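Local structure of hypothetical protein (Porphyromonas gingivalis W83, 2P3P) at residues 158-162 with 163-167; 83-86 with 87-91; 27-30 with 31-35; 11-14 with 15-19; 174-177 with 178-182. The protein is of unknown function but belongs to the DUF3256 family and can bind a magnesium ion. All blocks are in the same frame, centred on the assembly; numbering follows the deposited sequence.

Contact 1 (158-162 with 163-167); sequences SLSEE and SDTLS
Ser-160 and Ser-163 meet at the mouth of a tight reversal, and the side chain of Ser-160 does most of the work there. From its CB outward, that carbon lies 3.3 Å from Thr-165 O and equally near Ser-163 O, with the hydroxyl of Thr-165 beside it: Thr-165 OG1 is 3.6 Å from Ser-160 CB. The tip, OG, is carried away from the residue's own N (chi1 -179°) and over the next two peptides. There Ser-160 OG accepts two bonds, from Ser-163 N at 3.1 Å across the turn and from Glu-162 N two residues on, the latter making an ST turn. Both N-H groups aim well, with angles at the hydrogen of 163° and 166°, so one oxygen fixes the curl of the chain through 161-163. Asp-164, the centre of an inverse gamma turn, then swings the chain into the return strand.

Beyond the turn, backbone pairing takes over. Ser-160 N gives a bond to Thr-165 O at 2.8 Å, and Ser-158 and Ser-167 form a hydrogen-bonded antiparallel pair through Ser-158 N to Ser-167 O (2.9 Å) and its reciprocal. Between these bonds lies the non-hydrogen-bonded pair of Leu-159 and Leu-166. Their side chains cross at about a right angle on one face, Leu-159 CD1 being 4.0 Å from Leu-166 CB, and Phe-202 packs against both. Ser-158 and Ser-167 point to the other face. The arrangement is that of an antiparallel beta hairpin, strands 155-159 and 165-170, whose connection is held by a serine ST turn.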
loop_
_atom_site.group_PDB
_atom_site.type_symbol
_atom_site.label_atom_id
_atom_site.label_comp_id
_atom_site.label_asym_id
_atom_site.label_seq_id
_atom_site.Cartn_x
_atom_site.Cartn_y
_atom_site.Cartn_z
ATOM N N SER A 158 0.497 2.316 4.489
ATOM C CA SER A 158 1.008 1.088 5.143
ATOM C C SER A 158 -0.155 0.272 5.727
ATOM O O SER A 158 -0.763 0.666 6.711
ATOM C CB SER A 158 1.947 1.438 6.281
ATOM O OG SER A 158 2.608 0.265 6.743
ATOM N N LEU A 159 -0.456 -0.845 5.111
ATOM C CA LEU A 159 -1.424 -1.801 5.701
ATOM C C LEU A 159 -0.720 -2.580 6.811
ATOM O O LEU A 159 0.435 -3.051 6.658
ATOM C CB LEU A 159 -1.919 -2.722 4.571
ATOM C CG LEU A 159 -2.927 -3.783 4.920
ATOM C CD1 LEU A 159 -4.203 -3.170 5.482
ATOM C CD2 LEU A 159 -3.186 -4.587 3.626
ATOM N N SER A 160 -1.375 -2.697 7.964
ATOM C CA SER A 160 -0.845 -3.523 9.046
ATOM C C SER A 160 -0.616 -4.982 8.636
ATOM O O SER A 160 -1.344 -5.571 7.809
ATOM C CB SER A 160 -1.748 -3.479 10.288
ATOM O OG SER A 160 -1.210 -4.289 11.368
ATOM N N GLU A 161 0.419 -5.567 9.220
ATOM C CA GLU A 161 0.708 -6.980 9.060
ATOM C C GLU A 161 -0.192 -7.854 9.918
ATOM O O GLU A 161 -0.326 -9.033 9.654
ATOM C CB GLU A 161 2.170 -7.278 9.414
ATOM C CG GLU A 161 3.123 -6.590 8.430
ATOM C CD GLU A 161 4.516 -6.358 8.952
ATOM O OE1 GLU A 161 5.050 -7.225 9.702
ATOM O OE2 GLU A 161 5.110 -5.317 8.554
ATOM N N GLU A 162 -0.738 -7.290 10.985
ATOM C CA GLU A 162 -1.335 -8.102 12.035
ATOM C C GLU A 162 -2.771 -7.757 12.429
ATOM O O GLU A 162 -3.378 -8.538 13.146
ATOM C CB GLU A 162 -0.455 -8.050 13.278
ATOM C CG GLU A 162 0.970 -7.688 12.939
ATOM C CD GLU A 162 1.878 -7.738 14.113
ATOM O OE1 GLU A 162 1.386 -7.982 15.253
ATOM O OE2 GLU A 162 3.095 -7.526 13.887
ATOM N N SER A 163 -3.253 -6.573 12.069
ATOM C CA SER A 163 -4.658 -6.230 12.267
ATOM C C SER A 163 -5.220 -5.721 10.964
ATOM O O SER A 163 -4.459 -5.415 10.034
ATOM C CB SER A 163 -4.851 -5.166 13.356
ATOM O OG SER A 163 -3.998 -5.377 14.459
ATOM N N ASP A 164 -6.550 -5.601 10.906
ATOM C CA ASP A 164 -7.217 -5.110 9.699
ATOM C C ASP A 164 -7.322 -3.560 9.794
ATOM O O ASP A 164 -8.393 -2.952 9.904
ATOM C CB ASP A 164 -8.574 -5.829 9.454
ATOM C CG ASP A 164 -8.449 -7.361 9.321
ATOM O OD1 ASP A 164 -7.338 -7.872 9.041
ATOM O OD2 ASP A 164 -9.496 -8.071 9.457
ATOM N N THR A 165 -6.152 -2.944 9.743
ATOM C CA THR A 165 -6.014 -1.509 9.845
ATOM C C THR A 165 -4.912 -1.066 8.889
ATOM O O THR A 165 -4.023 -1.857 8.538
ATOM C CB THR A 165 -5.679 -1.068 11.299
ATOM O OG1 THR A 165 -4.385 -1.561 11.710
ATOM C CG2 THR A 165 -6.741 -1.563 12.295
ATOM N N LEU A 166 -4.954 0.207 8.517
ATOM C CA LEU A 166 -3.927 0.834 7.665
ATOM C C LEU A 166 -3.740 2.254 8.120
ATOM O O LEU A 166 -4.650 2.826 8.750
ATOM C CB LEU A 166 -4.284 0.784 6.177
ATOM C CG LEU A 166 -5.394 1.642 5.552
ATOM C CD1 LEU A 166 -5.047 3.119 5.467
ATOM C CD2 LEU A 166 -5.706 1.108 4.114
ATOM N N SER A 167 -2.555 2.796 7.815
ATOM C CA SER A 167 -2.188 4.155 8.095
ATOM C C SER A 167 -1.757 4.800 6.779
ATOM O O SER A 167 -1.198 4.141 5.896
ATOM C CB SER A 167 -1.050 4.148 9.123
ATOM O OG SER A 167 -0.683 5.420 9.554
#

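Contact 2 (83-86 with 87-91); sequences LPFS and DSSSV
The Phe-85 ring meets Ser-89 at its edge: Ser-89 OG sits near the ring plane, 4.0 Å from Phe-85 CD2, while Val-91 CG1 approaches obliquely and is nearer the stem, 4.1 Å from Phe-85 CB. With CG opposite the backbone N (chi1 -176°), the stem faces the returning strand but the far end of the ring leads off it; Arg-121 also touches this side chain. A second flat group, the carbonyl of Ser-89, has two donors on the same face of its plane. Phe-85 N reaches Ser-89 O at 2.8 Å, and Ser-86 N does so at 3.2 Å from a position 44° above the plane, so the second bond uses neither lone pair. Two consecutive amides are thus gathered by one oxygen.

This is the loop end of the beta hairpin formed by strands 77-84 and 90-98. Its last hydrogen-bonded antiparallel pair is Leu-83 with Val-91, joined both ways by their N and O atoms, followed by Pro-84 with Ser-90, a non-hydrogen-bonded pair whose side chains diverge.

Past the strands, the hydroxyl of Ser-86 points into the turn. Ser-86 OG accepts from Ser-88 N at 3.0 Å, a somewhat bent bond with 147° at the hydrogen, and it is hydrogen-bonded to the hydroxyl of Ser-89, Ser-86 OG to Ser-89 OG being 3.1 Å. Serines on both arms therefore clasp the loop. Elsewhere, Ser-90 OG bonds to Glu-11 of helix 11-18, and Pro-84 O receives the indole N-H of Trp-197.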
loop_
_atom_site.group_PDB
_atom_site.type_symbol
_atom_site.label_atom_id
_atom_site.label_comp_id
_atom_site.label_asym_id
_atom_site.label_seq_id
_atom_site.Cartn_x
_atom_site.Cartn_y
_atom_site.Cartn_z
ATOM N N LEU A 83 -8.390 -9.864 3.503
ATOM C CA LEU A 83 -9.293 -9.184 4.428
ATOM C C LEU A 83 -10.653 -9.878 4.378
ATOM O O LEU A 83 -11.123 -10.351 3.321
ATOM C CB LEU A 83 -9.469 -7.707 4.067
ATOM C CG LEU A 83 -8.241 -6.813 3.980
ATOM C CD1 LEU A 83 -8.599 -5.424 3.434
ATOM C CD2 LEU A 83 -7.601 -6.747 5.342
ATOM N N PRO A 84 -11.299 -9.982 5.531
ATOM C CA PRO A 84 -12.573 -10.693 5.549
ATOM C C PRO A 84 -13.682 -9.879 4.935
ATOM O O PRO A 84 -13.895 -8.758 5.363
ATOM C CB PRO A 84 -12.852 -10.884 7.045
ATOM C CG PRO A 84 -12.064 -9.897 7.755
ATOM C CD PRO A 84 -10.896 -9.507 6.874
ATOM N N PHE A 85 -14.399 -10.449 3.968
ATOM C CA PHE A 85 -15.556 -9.751 3.398
ATOM C C PHE A 85 -16.783 -10.092 4.217
ATOM O O PHE A 85 -17.646 -9.244 4.482
ATOM C CB PHE A 85 -15.772 -10.054 1.898
ATOM C CG PHE A 85 -16.875 -9.256 1.334
ATOM C CD1 PHE A 85 -16.677 -7.927 0.968
ATOM C CD2 PHE A 85 -18.150 -9.798 1.271
ATOM C CE1 PHE A 85 -17.749 -7.151 0.508
ATOM C CE2 PHE A 85 -19.223 -9.025 0.835
ATOM C CZ PHE A 85 -19.033 -7.723 0.448
ATOM N N SER A 86 -16.906 -11.362 4.565
ATOM C CA SER A 86 -17.790 -11.791 5.627
ATOM C C SER A 86 -16.984 -12.655 6.589
ATOM O O SER A 86 -15.760 -12.661 6.544
ATOM C CB SER A 86 -18.949 -12.589 5.045
ATOM O OG SER A 86 -18.505 -13.835 4.579
ATOM N N ASP A 87 -17.667 -13.398 7.447
ATOM C CA ASP A 87 -16.995 -14.354 8.343
ATOM C C ASP A 87 -16.760 -15.700 7.606
ATOM O O ASP A 87 -16.038 -16.552 8.099
ATOM C CB ASP A 87 -17.810 -14.539 9.622
ATOM C CG ASP A 87 -19.243 -14.891 9.329
ATOM O OD1 ASP A 87 -19.475 -15.305 8.184
ATOM O OD2 ASP A 87 -20.129 -14.754 10.205
ATOM N N SER A 88 -17.343 -15.858 6.409
ATOM C CA SER A 88 -17.079 -17.014 5.548
ATOM C C SER A 88 -16.251 -16.721 4.275
ATOM O O SER A 88 -15.735 -17.648 3.657
ATOM C CB SER A 88 -18.399 -17.708 5.178
ATOM O OG SER A 88 -19.402 -16.818 4.689
ATOM N N SER A 89 -16.080 -15.462 3.885
ATOM C CA SER A 89 -15.449 -15.175 2.580
ATOM C C SER A 89 -14.513 -14.018 2.682
ATOM O O SER A 89 -14.567 -13.273 3.646
ATOM C CB SER A 89 -16.469 -14.813 1.512
ATOM O OG SER A 89 -17.050 -13.571 1.810
ATOM N N SER A 90 -13.700 -13.836 1.642
ATOM C CA SER A 90 -12.554 -12.926 1.707
ATOM C C SER A 90 -12.381 -12.126 0.419
ATOM O O SER A 90 -12.842 -12.534 -0.636
ATOM C CB SER A 90 -11.276 -13.744 1.900
ATOM O OG SER A 90 -11.180 -14.196 3.232
ATOM N N VAL A 91 -11.637 -11.027 0.522
ATOM C CA VAL A 91 -11.081 -10.320 -0.639
ATOM C C VAL A 91 -9.553 -10.121 -0.434
ATOM O O VAL A 91 -9.036 -10.183 0.699
ATOM C CB VAL A 91 -11.802 -8.970 -0.925
ATOM C CG1 VAL A 91 -13.288 -9.210 -1.280
ATOM C CG2 VAL A 91 -11.663 -8.011 0.209
#

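Contact 3 (27-30 with 31-35); sequences VTME and ERNDL
Thr-28 and Arg-32 are joined by the first helical bond of this segment, Arg-32 N to Thr-28 O at 2.9 Å. Val-27 and Thr-28 are still extended, whereas 29-35 take helical angles; Asn-33 N to Met-29 O and Asp-34 N to Glu-30 O continue the same i to i+4 pattern. Thr-28 is thus the N-cap of helix 29-39.

Its hydroxyl folds over the first turn of the helix, where Thr-28 OG1 accepts from Glu-31 N at 3.0 Å. Glu-31 answers from the other direction: its outstretched side chain (CG anti to the carbonyl carbon, chi1 -72°) slants across the threonine, and Glu-31 OE1 takes Thr-28 N at 2.9 Å. The bond is straight, 169° at the hydrogen, and enters on the anti side of the carboxylate, 27° out of its plane. The two reciprocal bonds make a capping box. Ser-53 and Ser-54 also bond to the carboxylate, tying the helix start to the loop after strand 47-52. A negative group beside the helix N terminus is probably stabilised there.

Val-27 lies against the same side chain, with Val-27 CB 3.4 Å from Glu-31 OE1, and Val-27 CG2 reaches Arg-32 CB at 3.8 Å. The selenium of Met-29, a selenomethionine, comes obliquely to the Arg-32 guanidinium, Met-29 SE to Arg-32 NH1 being 3.5 Å. At that group's edge and in its plane, a water oxygen accepts from Arg-32 NH2 at 2.9 Å and donates to Val-27 O. The same NH2 also bonds to Met-19 O, which links the arginine to the chain following helix 11-18.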
loop_
_atom_site.group_PDB
_atom_site.type_symbol
_atom_site.label_atom_id
_atom_site.label_comp_id
_atom_site.label_asym_id
_atom_site.label_seq_id
_atom_site.Cartn_x
_atom_site.Cartn_y
_atom_site.Cartn_z
ATOM N N VAL A 27 7.863 -11.633 -11.317
ATOM C CA VAL A 27 8.610 -12.860 -11.571
ATOM C C VAL A 27 7.730 -13.714 -12.457
ATOM O O VAL A 27 6.506 -13.483 -12.547
ATOM C CB VAL A 27 8.969 -13.668 -10.263
ATOM C CG1 VAL A 27 9.983 -12.925 -9.363
ATOM C CG2 VAL A 27 7.713 -14.079 -9.457
ATOM N N THR A 28 8.302 -14.724 -13.087
ATOM C CA THR A 28 7.485 -15.633 -13.916
ATOM C C THR A 28 6.677 -16.549 -13.025
ATOM O O THR A 28 6.965 -16.676 -11.832
ATOM C CB THR A 28 8.350 -16.500 -14.866
ATOM O OG1 THR A 28 9.248 -17.278 -14.078
ATOM C CG2 THR A 28 9.142 -15.644 -15.850
HETATM N N MSE A 29 5.701 -17.249 -13.611
HETATM C CA MSE A 29 4.869 -18.187 -12.840
HETATM C C MSE A 29 5.763 -19.284 -12.243
HETATM O O MSE A 29 5.648 -19.656 -11.070
HETATM C CB MSE A 29 3.793 -18.800 -13.744
HETATM C CG MSE A 29 2.968 -19.891 -13.095
HETATM SE SE MSE A 29 1.902 -19.139 -11.630
HETATM C CE MSE A 29 0.257 -18.782 -12.567
ATOM N N GLU A 30 6.669 -19.767 -13.071
ATOM C CA GLU A 30 7.606 -20.806 -12.682
ATOM C C GLU A 30 8.591 -20.360 -11.592
ATOM O O GLU A 30 8.820 -21.103 -10.662
ATOM C CB GLU A 30 8.330 -21.346 -13.927
ATOM C CG GLU A 30 7.366 -21.873 -14.989
ATOM C CD GLU A 30 7.160 -20.912 -16.166
ATOM O OE1 GLU A 30 6.962 -19.678 -15.938
ATOM O OE2 GLU A 30 7.202 -21.419 -17.311
ATOM N N GLU A 31 9.163 -19.163 -11.699
ATOM C CA GLU A 31 9.952 -18.602 -10.612
ATOM C C GLU A 31 9.145 -18.519 -9.296
ATOM O O GLU A 31 9.631 -18.866 -8.220
ATOM C CB GLU A 31 10.488 -17.206 -10.997
ATOM C CG GLU A 31 11.615 -17.264 -12.039
ATOM C CD GLU A 31 11.981 -15.909 -12.562
ATOM O OE1 GLU A 31 11.135 -14.997 -12.519
ATOM O OE2 GLU A 31 13.129 -15.739 -12.976
ATOM N N ARG A 32 7.924 -17.999 -9.380
ATOM C CA ARG A 32 7.049 -17.912 -8.217
ATOM C C ARG A 32 6.738 -19.268 -7.580
ATOM O O ARG A 32 6.874 -19.446 -6.354
ATOM C CB ARG A 32 5.743 -17.220 -8.589
ATOM C CG ARG A 32 4.781 -17.058 -7.422
ATOM C CD ARG A 32 3.871 -15.827 -7.495
ATOM N NE ARG A 32 3.448 -15.490 -8.857
ATOM C CZ ARG A 32 2.401 -15.989 -9.503
ATOM N NH1 ARG A 32 1.605 -16.907 -8.940
ATOM N NH2 ARG A 32 2.168 -15.578 -10.751
ATOM N N ASN A 33 6.324 -20.222 -8.394
ATOM C CA ASN A 33 5.937 -21.503 -7.839
ATOM C C ASN A 33 7.180 -22.302 -7.397
ATOM O O ASN A 33 7.098 -23.082 -6.456
ATOM C CB ASN A 33 4.941 -22.242 -8.751
ATOM C CG ASN A 33 3.479 -21.989 -8.330
ATOM O OD1 ASN A 33 2.940 -20.880 -8.506
ATOM N ND2 ASN A 33 2.872 -22.997 -7.700
ATOM N N ASP A 34 8.343 -22.034 -7.997
ATOM C CA ASP A 34 9.623 -22.624 -7.516
ATOM C C ASP A 34 10.077 -21.952 -6.179
ATOM O O ASP A 34 10.512 -22.636 -5.261
ATOM C CB ASP A 34 10.745 -22.606 -8.596
ATOM C CG ASP A 34 10.471 -23.548 -9.822
ATOM O OD1 ASP A 34 9.640 -24.491 -9.769
ATOM O OD2 ASP A 34 11.116 -23.354 -10.879
ATOM N N LEU A 35 9.925 -20.633 -6.048
ATOM C CA LEU A 35 10.189 -19.923 -4.775
ATOM C C LEU A 35 9.363 -20.463 -3.616
ATOM O O LEU A 35 9.850 -20.677 -2.512
ATOM C CB LEU A 35 9.850 -18.427 -4.926
ATOM C CG LEU A 35 9.591 -17.579 -3.656
ATOM C CD1 LEU A 35 10.884 -16.932 -3.161
ATOM C CD2 LEU A 35 8.557 -16.476 -3.950
HETATM O O HOH W 1 4.192 -13.459 -11.040
#

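Contact 4 (11-14 with 15-19); sequences ELER and CFLAM
Phe-16 N and Leu-12 O form the shortest backbone bond here, 2.8 Å, with 164° at the hydrogen. Three like it run beside it, each four residues long: Cys-15 to Glu-11, Leu-17 to Glu-13 and Ala-18 to Arg-14, with Ala-18 N 3.1 Å from Arg-14 O. Together they make two turns of helix 11-18.

The side chains sort onto different sides of this rod. Glu-13 and Leu-17, one turn apart, lie side by side and point the same way, Glu-13 CG being 3.9 Å from Leu-17 CD1. Glu-13 CG stands opposite the residue's N (chi1 164°) and the chain is extended, which runs the carboxylate out alongside the leucine tip; its OE1 then bonds to Leu-42 N, so the buried carboxylate has a backbone partner. Leu-17 CG also rests on the carbonyl of the turn below, 3.3 Å from Glu-13 O, and its side chain packs on Asn-33 and Cys-36 of helix 29-39.

Phe-16 is set similarly over the carbonyl beneath it, Phe-16 CB lying 3.4 Å from Leu-12 O, while its side chain and that of Leu-12 turn to Ile-68 of strand 67-72 in the large sheet. Cys-15 O receives the indole N-H of Trp-114.

The chemistry implies a helix held on two sides: Leu-12 and Phe-16 face the sheet, Leu-17 faces helix 29-39, and the buried carboxylate of Glu-13 is paired with a main-chain N-H, which probably lowers the cost of keeping it charged.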
loop_
_atom_site.group_PDB
_atom_site.type_symbol
_atom_site.label_atom_id
_atom_site.label_comp_id
_atom_site.label_asym_id
_atom_site.label_seq_id
_atom_site.Cartn_x
_atom_site.Cartn_y
_atom_site.Cartn_z
ATOM N N GLU A 11 -5.069 -19.276 3.190
ATOM C CA GLU A 11 -5.734 -18.723 2.025
ATOM C C GLU A 11 -4.832 -17.786 1.205
ATOM O O GLU A 11 -4.879 -17.814 -0.038
ATOM C CB GLU A 11 -7.009 -18.009 2.454
ATOM C CG GLU A 11 -7.823 -17.546 1.308
ATOM C CD GLU A 11 -9.158 -17.045 1.704
ATOM O OE1 GLU A 11 -9.325 -16.542 2.859
ATOM O OE2 GLU A 11 -10.052 -17.124 0.855
ATOM N N LEU A 12 -3.984 -17.006 1.877
ATOM C CA LEU A 12 -3.119 -16.062 1.160
ATOM C C LEU A 12 -2.128 -16.849 0.310
ATOM O O LEU A 12 -1.914 -16.509 -0.866
ATOM C CB LEU A 12 -2.395 -15.105 2.106
ATOM C CG LEU A 12 -1.455 -14.115 1.404
ATOM C CD1 LEU A 12 -2.286 -13.218 0.477
ATOM C CD2 LEU A 12 -0.671 -13.296 2.463
ATOM N N GLU A 13 -1.544 -17.894 0.905
ATOM C CA GLU A 13 -0.630 -18.807 0.180
ATOM C C GLU A 13 -1.285 -19.414 -1.069
ATOM O O GLU A 13 -0.710 -19.402 -2.163
ATOM C CB GLU A 13 -0.126 -19.905 1.086
ATOM C CG GLU A 13 0.484 -21.084 0.334
ATOM C CD GLU A 13 1.267 -22.062 1.176
ATOM O OE1 GLU A 13 1.336 -21.939 2.409
ATOM O OE2 GLU A 13 1.842 -23.010 0.572
ATOM N N ARG A 14 -2.514 -19.910 -0.905
ATOM C CA ARG A 14 -3.279 -20.450 -2.035
ATOM C C ARG A 14 -3.431 -19.433 -3.154
ATOM O O ARG A 14 -3.171 -19.723 -4.316
ATOM C CB ARG A 14 -4.666 -20.889 -1.581
ATOM C CG ARG A 14 -4.645 -21.945 -0.485
ATOM C CD ARG A 14 -5.840 -22.873 -0.598
ATOM N NE ARG A 14 -7.103 -22.216 -0.261
ATOM C CZ ARG A 14 -7.525 -21.962 0.981
ATOM N NH1 ARG A 14 -6.778 -22.285 2.039
ATOM N NH2 ARG A 14 -8.701 -21.360 1.165
ATOM N N CYS A 15 -3.855 -18.230 -2.796
ATOM C CA CYS A 15 -4.091 -17.158 -3.787
ATOM C C CYS A 15 -2.812 -16.736 -4.482
ATOM O O CYS A 15 -2.797 -16.540 -5.709
ATOM C CB CYS A 15 -4.771 -15.966 -3.105
ATOM S SG CYS A 15 -6.403 -16.312 -2.499
ATOM N N PHE A 16 -1.742 -16.604 -3.703
ATOM C CA PHE A 16 -0.430 -16.254 -4.238
ATOM C C PHE A 16 0.076 -17.273 -5.246
ATOM O O PHE A 16 0.630 -16.927 -6.317
ATOM C CB PHE A 16 0.589 -16.147 -3.110
ATOM C CG PHE A 16 1.901 -15.606 -3.541
ATOM C CD1 PHE A 16 1.996 -14.341 -4.056
ATOM C CD2 PHE A 16 3.075 -16.343 -3.356
ATOM C CE1 PHE A 16 3.219 -13.802 -4.421
ATOM C CE2 PHE A 16 4.301 -15.799 -3.706
ATOM C CZ PHE A 16 4.368 -14.540 -4.256
ATOM N N LEU A 17 -0.085 -18.551 -4.929
ATOM C CA LEU A 17 0.389 -19.596 -5.808
ATOM C C LEU A 17 -0.413 -19.581 -7.139
ATOM O O LEU A 17 0.152 -19.819 -8.208
ATOM C CB LEU A 17 0.233 -20.951 -5.138
ATOM C CG LEU A 17 1.200 -21.314 -4.015
ATOM C CD1 LEU A 17 0.719 -22.572 -3.312
ATOM C CD2 LEU A 17 2.610 -21.544 -4.572
ATOM N N ALA A 18 -1.715 -19.329 -7.051
ATOM C CA ALA A 18 -2.604 -19.306 -8.242
ATOM C C ALA A 18 -2.799 -17.937 -8.910
ATOM O O ALA A 18 -3.601 -17.788 -9.842
ATOM C CB ALA A 18 -3.956 -19.903 -7.876
HETATM N N MSE A 19 -2.076 -16.921 -8.460
HETATM C CA MSE A 19 -2.170 -15.585 -9.065
HETATM C C MSE A 19 -1.644 -15.671 -10.512
HETATM O O MSE A 19 -0.577 -16.216 -10.738
HETATM C CB MSE A 19 -1.326 -14.611 -8.244
HETATM C CG MSE A 19 -1.342 -13.158 -8.702
HETATM SE SE MSE A 19 -0.174 -12.108 -7.548
HETATM C CE MSE A 19 1.478 -12.998 -8.041
#

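Contact 5 (174-177 with 178-182); sequences ETLA and EEEKP
A surface turn joins Leu-176 and Ala-177 to Glu-180 and Lys-181, in the loop that follows strand 165-170 and leads into helix 181-184. The chain is extended at Leu-176 and Ala-177, with psi of 147° for the first, and then takes helical angles at 178-180, where the regular helical bonds are absent. Ala-177 stands at the change, and both its polar backbone atoms are used. Ala-177 O accepts from Glu-180 N at 2.9 Å, the donor lying 61° above the carbonyl plane and so off the lone pairs, and receives a weak bond from Lys-181 N. Ala-177 N gives a bond to Glu-180 OE1 at 2.8 Å, met on the anti side of the carboxylate.

Glu-180 thereby grips the same residue by backbone and by side chain. Its CG stands anti to the carbonyl carbon (chi1 -71°) and the chain is extended, which turns the carboxylate back to the N-H of Ala-177; there Glu-180 OE1 also lies 3.6 Å from Leu-176 CB, the two side chains crossing at about a right angle. Lys-181 CG approaches Leu-176 CB at 4.0 Å, and Lys-181 CE comes 3.2 Å from Leu-176 O. The ammonium end is held by a salt bridge to the residue three back, Lys-181 NZ to Glu-178 OE2 at 2.9 Å.

Leu-176 and Glu-180 both touch Ser-149, which binds magnesium in a crystal structure of this protein, although no ion is bound here. The arrangement is a turn at the approach to helix 181-184, with Leu-176 and Glu-180 packed on a magnesium-binding residue, consistent with a place at the edge of that site.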
loop_
_atom_site.group_PDB
_atom_site.type_symbol
_atom_site.label_atom_id
_atom_site.label_comp_id
_atom_site.label_asym_id
_atom_site.label_seq_id
_atom_site.Cartn_x
_atom_site.Cartn_y
_atom_site.Cartn_z
ATOM N N GLU A 174 7.667 16.557 2.165
ATOM C CA GLU A 174 9.056 16.316 1.705
ATOM C C GLU A 174 9.362 16.861 0.302
ATOM O O GLU A 174 10.516 17.149 0.001
ATOM C CB GLU A 174 9.424 14.847 1.818
ATOM C CG GLU A 174 8.625 13.920 0.958
ATOM C CD GLU A 174 8.747 12.505 1.442
ATOM O OE1 GLU A 174 8.023 12.141 2.405
ATOM O OE2 GLU A 174 9.610 11.771 0.890
ATOM N N THR A 175 8.331 17.089 -0.510
ATOM C CA THR A 175 8.493 17.666 -1.854
ATOM C C THR A 175 8.756 19.189 -1.865
ATOM O O THR A 175 9.269 19.722 -2.849
ATOM C CB THR A 175 7.296 17.319 -2.780
ATOM O OG1 THR A 175 6.109 18.009 -2.368
ATOM C CG2 THR A 175 7.038 15.793 -2.812
ATOM N N LEU A 176 8.431 19.876 -0.766
ATOM C CA LEU A 176 8.482 21.320 -0.719
ATOM C C LEU A 176 9.920 21.818 -0.621
ATOM O O LEU A 176 10.758 21.165 -0.018
ATOM C CB LEU A 176 7.709 21.838 0.496
ATOM C CG LEU A 176 6.248 21.404 0.607
ATOM C CD1 LEU A 176 5.624 21.994 1.915
ATOM C CD2 LEU A 176 5.495 21.831 -0.636
ATOM N N ALA A 177 10.201 22.973 -1.217
ATOM C CA ALA A 177 11.483 23.630 -1.057
ATOM C C ALA A 177 11.757 23.966 0.422
ATOM O O ALA A 177 10.815 24.125 1.248
ATOM C CB ALA A 177 11.520 24.883 -1.894
ATOM N N GLU A 178 13.039 24.073 0.773
ATOM C CA GLU A 178 13.394 24.363 2.164
ATOM C C GLU A 178 12.770 25.661 2.690
ATOM O O GLU A 178 12.342 25.718 3.858
ATOM C CB GLU A 178 14.902 24.319 2.387
ATOM C CG GLU A 178 15.453 22.879 2.406
ATOM C CD GLU A 178 14.760 22.008 3.442
ATOM O OE1 GLU A 178 14.573 22.491 4.579
ATOM O OE2 GLU A 178 14.369 20.859 3.124
ATOM N N GLU A 179 12.656 26.666 1.824
ATOM C CA GLU A 179 12.045 27.960 2.183
ATOM C C GLU A 179 10.502 27.917 2.260
ATOM O O GLU A 179 9.850 28.883 2.727
ATOM C CB GLU A 179 12.489 29.045 1.192
ATOM C CG GLU A 179 11.898 28.946 -0.227
ATOM C CD GLU A 179 12.693 28.040 -1.189
ATOM O OE1 GLU A 179 13.479 27.172 -0.733
ATOM O OE2 GLU A 179 12.537 28.212 -2.424
ATOM N N GLU A 180 9.907 26.817 1.803
ATOM C CA GLU A 180 8.454 26.654 1.868
ATOM C C GLU A 180 8.026 25.893 3.107
ATOM O O GLU A 180 6.881 26.041 3.554
ATOM C CB GLU A 180 7.941 25.875 0.662
ATOM C CG GLU A 180 7.991 26.634 -0.638
ATOM C CD GLU A 180 7.639 25.758 -1.825
ATOM O OE1 GLU A 180 7.975 24.554 -1.843
ATOM O OE2 GLU A 180 7.008 26.283 -2.751
ATOM N N LYS A 181 8.911 25.050 3.632
ATOM C CA LYS A 181 8.516 24.173 4.714
ATOM C C LYS A 181 8.032 24.954 5.939
ATOM O O LYS A 181 7.027 24.576 6.546
ATOM C CB LYS A 181 9.595 23.141 5.050
ATOM C CG LYS A 181 9.761 22.074 3.949
ATOM C CD LYS A 181 10.862 21.090 4.250
ATOM C CE LYS A 181 11.099 20.167 3.055
ATOM N NZ LYS A 181 12.103 19.104 3.302
ATOM N N PRO A 182 8.688 26.056 6.298
ATOM C CA PRO A 182 8.140 26.827 7.445
ATOM C C PRO A 182 6.714 27.411 7.256
ATOM O O PRO A 182 5.988 27.561 8.234
ATOM C CB PRO A 182 9.199 27.915 7.680
ATOM C CG PRO A 182 10.444 27.362 7.037
ATOM C CD PRO A 182 9.959 26.634 5.827
HETATM O O HOH W 2 12.677 17.665 1.419
#

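Along the chain the order is contact 4, contact 3, contact 2, contact 1, contact 5. Contacts 3 and 4, with centres 12 Å apart, lie in the successive helices 29-39 and 11-18, which touch. Contact 4 also touches contact 2, bringing helix 11-18 to a hairpin of the seven-stranded antiparallel sheet. Contact 2 in turn packs on contact 1, the hairpin end of the four-stranded sheet, through Asp-164 against Leu-83 and Pro-84. Four contacts thus form a connected series across both sheets. Contact 5 stands apart, its centre 44 Å from that of contact 3, so the known magnesium-binding residue lies far from the helices near the N terminus.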